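Local coordinates for protein alpha-1,2-mannosidase (Bacteroides thetaiotaomicron, PDB 2WW2) that hydrolyses alpha-mannosidic linkages with inversion at the anomeric carbon, as a calcium-dependent family 92 glycoside hydrolase of a human gut symbiont, at residues I409-A417 with G423-D431. Sequence-based numbering, arbitrary orientation.
Sequences IHQTQARHA and GRDGFEYYD
Phe427 lays one face of its ring on the peptide joining Gln413 to Ala414, with Gln413 C 3.7 Å above the ring plane and over its centre. CG sits between the backbone N and the carbonyl carbon (chi1 71°), a torsion that sets the ring over that peptide. Beside it Arg424 N gives a hydrogen bond of 2.9 Å to Ala414 O. Gly423 packs against Arg415 at a single beta bridge; a side chain there would run into Ala414 O. Further out, Arg415 NH1 reaches Asp425 OD1 at 3.0 Å in a salt bridge, in the guanidinium plane but 57° above that of the carboxylate. Two helices of the family 92 catalytic domain, whose clan has an (alpha/alpha)6-barrel fold, are joined here by a loop: segments 409-413 and 427-431 run at 95°, and a type II turn from Arg424 to Phe427 leads into the second, with Gly426 at its N-cap. The Arg415 guanidinium is also held by its own loop: NE and NH2 both bond to His416 O, NE at 2.8 Å. A leucine in place of Arg415 would probably cost Asp425 OD1 its charged partner and His416 O the two side-chain donors. Asp425 OD2 pairs with Lys447. The Arg424 guanidinium lies flat under Thr412 CB, and its NH2 forms a salt bridge with Asp455 of helix 444-465. A water links Thr412 O to Asp431 OD1, which also pairs with Lys477.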
ATOM      1  N   ILE A 409      35.314  18.989 -19.568  1.00  6.25           N
ATOM      2  CA  ILE A 409      36.233  18.541 -18.548  1.00  6.39           C
ATOM      3  C   ILE A 409      36.136  19.428 -17.299  1.00  7.19           C
ATOM      4  O   ILE A 409      36.156  18.919 -16.166  1.00  8.08           O
ATOM      5  CB  ILE A 409      37.699  18.515 -19.069  1.00  6.60           C
ATOM      6  CG1 ILE A 409      37.851  17.431 -20.139  1.00  7.13           C
ATOM      7  CG2 ILE A 409      38.666  18.251 -17.921  1.00  6.01           C
ATOM      8  CD1 ILE A 409      39.177  17.471 -20.860  1.00  7.72           C
ATOM      9  N   HIS A 410      36.055  20.744 -17.493  1.00  7.03           N
ATOM     10  CA  HIS A 410      35.985  21.667 -16.351  1.00  7.27           C
ATOM     11  C   HIS A 410      34.718  21.423 -15.526  1.00  7.78           C
ATOM     12  O   HIS A 410      34.727  21.470 -14.293  1.00  8.05           O
ATOM     13  CB  HIS A 410      36.057  23.126 -16.816  1.00  7.45           C
ATOM     14  CG  HIS A 410      35.778  24.120 -15.735  1.00  7.15           C
ATOM     15  ND1 HIS A 410      36.723  24.505 -14.805  1.00 11.19           N
ATOM     16  CD2 HIS A 410      34.652  24.806 -15.433  1.00  7.50           C
ATOM     17  CE1 HIS A 410      36.187  25.385 -13.976  1.00  7.53           C
ATOM     18  NE2 HIS A 410      34.929  25.581 -14.338  1.00 10.28           N
ATOM     19  N   GLN A 411      33.626  21.134 -16.219  1.00  7.56           N
ATOM     20  CA  GLN A 411      32.356  20.853 -15.562  1.00  8.10           C
ATOM     21  C   GLN A 411      32.476  19.646 -14.609  1.00  8.48           C
ATOM     22  O   GLN A 411      31.731  19.537 -13.631  1.00  8.78           O
ATOM     23  CB  GLN A 411      31.271  20.608 -16.624  1.00  7.57           C
ATOM     24  CG  GLN A 411      29.827  20.693 -16.107  1.00  8.94           C
ATOM     25  CD  GLN A 411      29.346  22.125 -15.937  1.00 10.62           C
ATOM     26  OE1 GLN A 411      30.124  23.080 -16.065  1.00 11.25           O
ATOM     27  NE2 GLN A 411      28.049  22.285 -15.663  1.00  8.53           N
ATOM     28  N   THR A 412      33.414  18.747 -14.884  1.00  8.19           N
ATOM     29  CA  THR A 412      33.576  17.552 -14.063  1.00  8.38           C
ATOM     30  C   THR A 412      34.715  17.703 -13.059  1.00  9.08           C
ATOM     31  O   THR A 412      34.914  16.828 -12.223  1.00  9.92           O
ATOM     32  CB  THR A 412      33.921  16.319 -14.922  1.00  8.51           C
ATOM     33  OG1 THR A 412      35.260  16.462 -15.430  1.00  8.82           O
ATOM     34  CG2 THR A 412      32.943  16.162 -16.090  1.00  7.54           C
ATOM     35  N   GLN A 413      35.479  18.789 -13.157  1.00  9.29           N
ATOM     36  CA  GLN A 413      36.677  18.952 -12.329  1.00 10.04           C
ATOM     37  C   GLN A 413      36.628  20.213 -11.474  1.00 10.27           C
ATOM     38  O   GLN A 413      37.652  20.652 -10.930  1.00  9.45           O
ATOM     39  CB  GLN A 413      37.921  18.982 -13.211  1.00 10.46           C
ATOM     40  CG  GLN A 413      38.142  17.668 -13.942  1.00 13.08           C
ATOM     41  CD  GLN A 413      38.530  16.539 -13.002  1.00 17.22           C
ATOM     42  OE1 GLN A 413      37.813  15.541 -12.863  1.00 19.72           O
ATOM     43  NE2 GLN A 413      39.654  16.698 -12.343  1.00 15.82           N
ATOM     44  N   ALA A 414      35.433  20.788 -11.363  1.00  9.87           N
ATOM     45  CA  ALA A 414      35.211  21.966 -10.540  1.00 10.13           C
ATOM     46  C   ALA A 414      33.731  22.051 -10.176  1.00  9.79           C
ATOM     47  O   ALA A 414      32.895  21.379 -10.768  1.00  9.55           O
ATOM     48  CB  ALA A 414      35.629  23.233 -11.280  1.00 10.04           C
ATOM     49  N   ARG A 415      33.421  22.898  -9.202  1.00  9.65           N
ATOM     50  CA  ARG A 415      32.050  23.148  -8.805  1.00  9.45           C
ATOM     51  C   ARG A 415      31.927  24.605  -8.406  1.00  9.59           C
ATOM     52  O   ARG A 415      32.855  25.187  -7.830  1.00  9.66           O
ATOM     53  CB  ARG A 415      31.656  22.262  -7.617  1.00  9.61           C
ATOM     54  CG  ARG A 415      30.150  22.046  -7.502  1.00  9.62           C
ATOM     55  CD  ARG A 415      29.720  21.872  -6.051  1.00 10.11           C
ATOM     56  NE  ARG A 415      29.675  23.146  -5.337  1.00 10.47           N
ATOM     57  CZ  ARG A 415      29.253  23.283  -4.083  1.00 13.42           C
ATOM     58  NH1 ARG A 415      28.834  22.219  -3.396  1.00 12.44           N
ATOM     59  NH2 ARG A 415      29.240  24.487  -3.517  1.00 12.54           N
ATOM     60  N   HIS A 416      30.784  25.200  -8.706  1.00  9.74           N
ATOM     61  CA  HIS A 416      30.518  26.571  -8.294  1.00 10.51           C
ATOM     62  C   HIS A 416      30.652  26.684  -6.772  1.00 11.14           C
ATOM     63  O   HIS A 416      30.269  25.760  -6.027  1.00 11.17           O
ATOM     64  CB  HIS A 416      29.105  26.958  -8.745  1.00 10.24           C
ATOM     65  CG  HIS A 416      28.806  28.418  -8.638  1.00 10.60           C
ATOM     66  ND1 HIS A 416      28.502  29.027  -7.439  1.00 11.35           N
ATOM     67  CD2 HIS A 416      28.707  29.381  -9.590  1.00 12.53           C
ATOM     68  CE1 HIS A 416      28.259  30.311  -7.653  1.00 14.74           C
ATOM     69  NE2 HIS A 416      28.367  30.549  -8.954  1.00 14.29           N
ATOM     70  N   ALA A 417      31.195  27.807  -6.313  1.00 11.62           N
ATOM     71  CA  ALA A 417      31.425  28.015  -4.887  1.00 12.53           C
ATOM     72  C   ALA A 417      30.141  27.989  -4.061  1.00 12.71           C
ATOM     73  O   ALA A 417      30.157  27.535  -2.920  1.00 12.39           O
ATOM     74  CB  ALA A 417      32.202  29.335  -4.644  1.00 12.88           C
ATOM     75  N   GLY A 423      28.576  22.749 -12.185  1.00  8.27           N
ATOM     76  CA  GLY A 423      29.799  21.953 -12.114  1.00  7.91           C
ATOM     77  C   GLY A 423      29.452  20.596 -11.502  1.00  8.14           C
ATOM     78  O   GLY A 423      28.337  20.106 -11.674  1.00  8.74           O
ATOM     79  N   ARG A 424      30.388  20.003 -10.759  1.00  8.82           N
ATOM     80  CA  ARG A 424      30.211  18.644 -10.268  1.00  8.91           C
ATOM     81  C   ARG A 424      30.351  18.544  -8.750  1.00  9.44           C
ATOM     82  O   ARG A 424      31.454  18.448  -8.214  1.00  9.90           O
ATOM     83  CB  ARG A 424      31.211  17.686 -10.938  1.00  8.55           C
ATOM     84  CG  ARG A 424      31.047  16.218 -10.496  1.00  8.44           C
ATOM     85  CD  ARG A 424      31.926  15.271 -11.340  1.00  7.60           C
ATOM     86  NE  ARG A 424      31.302  15.003 -12.635  1.00  6.97           N
ATOM     87  CZ  ARG A 424      31.571  13.942 -13.402  1.00  8.15           C
ATOM     88  NH1 ARG A 424      32.485  13.043 -13.028  1.00  8.21           N
ATOM     89  NH2 ARG A 424      30.927  13.783 -14.549  1.00  7.47           N
ATOM     90  N   ASP A 425      29.222  18.551  -8.058  1.00  9.53           N
ATOM     91  CA  ASP A 425      29.250  18.412  -6.608  1.00  9.65           C
ATOM     92  C   ASP A 425      29.865  17.053  -6.239  1.00  9.74           C
ATOM     93  O   ASP A 425      29.442  16.003  -6.746  1.00  9.92           O
ATOM     94  CB  ASP A 425      27.825  18.519  -6.057  1.00  8.82           C
ATOM     95  CG  ASP A 425      27.798  18.743  -4.554  1.00 10.90           C
ATOM     96  OD1 ASP A 425      28.788  19.292  -4.014  1.00  9.96           O
ATOM     97  OD2 ASP A 425      26.785  18.379  -3.920  1.00 11.64           O
ATOM     98  N   GLY A 426      30.861  17.082  -5.365  1.00  9.32           N
ATOM     99  CA  GLY A 426      31.524  15.855  -4.929  1.00  9.66           C
ATOM    100  C   GLY A 426      32.606  15.321  -5.856  1.00  9.54           C
ATOM    101  O   GLY A 426      32.983  14.160  -5.747  1.00  9.22           O
ATOM    102  N   PHE A 427      33.127  16.151  -6.758  1.00  9.53           N
ATOM    103  CA  PHE A 427      34.032  15.619  -7.787  1.00 10.22           C
ATOM    104  C   PHE A 427      35.318  15.075  -7.180  1.00 10.40           C
ATOM    105  O   PHE A 427      35.891  14.110  -7.687  1.00  9.96           O
ATOM    106  CB  PHE A 427      34.327  16.646  -8.897  1.00  9.85           C
ATOM    107  CG  PHE A 427      35.198  17.768  -8.465  1.00 11.36           C
ATOM    108  CD1 PHE A 427      36.574  17.670  -8.579  1.00 12.07           C
ATOM    109  CD2 PHE A 427      34.648  18.921  -7.931  1.00 11.83           C
ATOM    110  CE1 PHE A 427      37.383  18.705  -8.177  1.00 14.46           C
ATOM    111  CE2 PHE A 427      35.449  19.960  -7.533  1.00 12.91           C
ATOM    112  CZ  PHE A 427      36.826  19.852  -7.655  1.00 13.73           C
ATOM    113  N   GLU A 428      35.766  15.685  -6.091  1.00 10.41           N
ATOM    114  CA  GLU A 428      37.009  15.244  -5.470  1.00 11.45           C
ATOM    115  C   GLU A 428      36.862  13.818  -4.951  1.00 11.20           C
ATOM    116  O   GLU A 428      37.696  12.967  -5.246  1.00 11.71           O
ATOM    117  CB  GLU A 428      37.426  16.185  -4.345  1.00 12.12           C
ATOM    118  CG  GLU A 428      37.553  17.632  -4.762  1.00 14.03           C
ATOM    119  CD  GLU A 428      36.321  18.482  -4.420  1.00 19.73           C
ATOM    120  OE1 GLU A 428      35.150  18.019  -4.590  1.00 15.50           O
ATOM    121  OE2 GLU A 428      36.549  19.635  -3.970  1.00 21.74           O
ATOM    122  N   TYR A 429      35.798  13.554  -4.189  1.00 10.55           N
ATOM    123  CA  TYR A 429      35.518  12.195  -3.723  1.00 10.24           C
ATOM    124  C   TYR A 429      35.365  11.231  -4.899  1.00  9.64           C
ATOM    125  O   TYR A 429      35.899  10.136  -4.900  1.00  9.11           O
ATOM    126  CB  TYR A 429      34.198  12.157  -2.947  1.00 10.67           C
ATOM    127  CG  TYR A 429      34.262  12.614  -1.499  1.00 11.03           C
ATOM    128  CD1 TYR A 429      35.150  12.036  -0.601  1.00 13.33           C
ATOM    129  CD2 TYR A 429      33.394  13.595  -1.031  1.00 12.00           C
ATOM    130  CE1 TYR A 429      35.192  12.450   0.719  1.00 13.40           C
ATOM    131  CE2 TYR A 429      33.416  14.003   0.281  1.00 13.61           C
ATOM    132  CZ  TYR A 429      34.322  13.435   1.146  1.00 14.04           C
ATOM    133  OH  TYR A 429      34.337  13.848   2.452  1.00 16.99           O
ATOM    134  N   TYR A 430      34.556  11.621  -5.874  1.00  9.76           N
ATOM    135  CA  TYR A 430      34.268  10.739  -7.012  1.00  9.40           C
ATOM    136  C   TYR A 430      35.556  10.316  -7.729  1.00 10.26           C
ATOM    137  O   TYR A 430      35.721   9.146  -8.089  1.00 10.21           O
ATOM    138  CB  TYR A 430      33.321  11.469  -7.960  1.00  9.61           C
ATOM    139  CG  TYR A 430      32.976  10.761  -9.248  1.00  8.94           C
ATOM    140  CD1 TYR A 430      31.868   9.928  -9.319  1.00  8.41           C
ATOM    141  CD2 TYR A 430      33.736  10.957 -10.409  1.00  9.37           C
ATOM    142  CE1 TYR A 430      31.522   9.300 -10.501  1.00  9.67           C
ATOM    143  CE2 TYR A 430      33.387  10.329 -11.613  1.00  8.37           C
ATOM    144  CZ  TYR A 430      32.280   9.502 -11.645  1.00  9.52           C
ATOM    145  OH  TYR A 430      31.891   8.862 -12.807  1.00  9.58           O
ATOM    146  N   ASP A 431      36.455  11.272  -7.948  1.00 10.50           N
ATOM    147  CA  ASP A 431      37.714  10.981  -8.641  1.00 11.65           C
ATOM    148  C   ASP A 431      38.593  10.050  -7.801  1.00 12.08           C
ATOM    149  O   ASP A 431      39.283   9.179  -8.331  1.00 11.95           O
ATOM    150  CB  ASP A 431      38.477  12.276  -8.964  1.00 11.92           C
ATOM    151  CG  ASP A 431      37.868  13.043 -10.152  1.00 14.06           C
ATOM    152  OD1 ASP A 431      37.071  12.457 -10.902  1.00 14.37           O
ATOM    153  OD2 ASP A 431      38.195  14.228 -10.328  1.00 16.74           O
TER
HETATM  154  O   HOH W   1      35.021  14.019 -11.842  1.00  9.86           O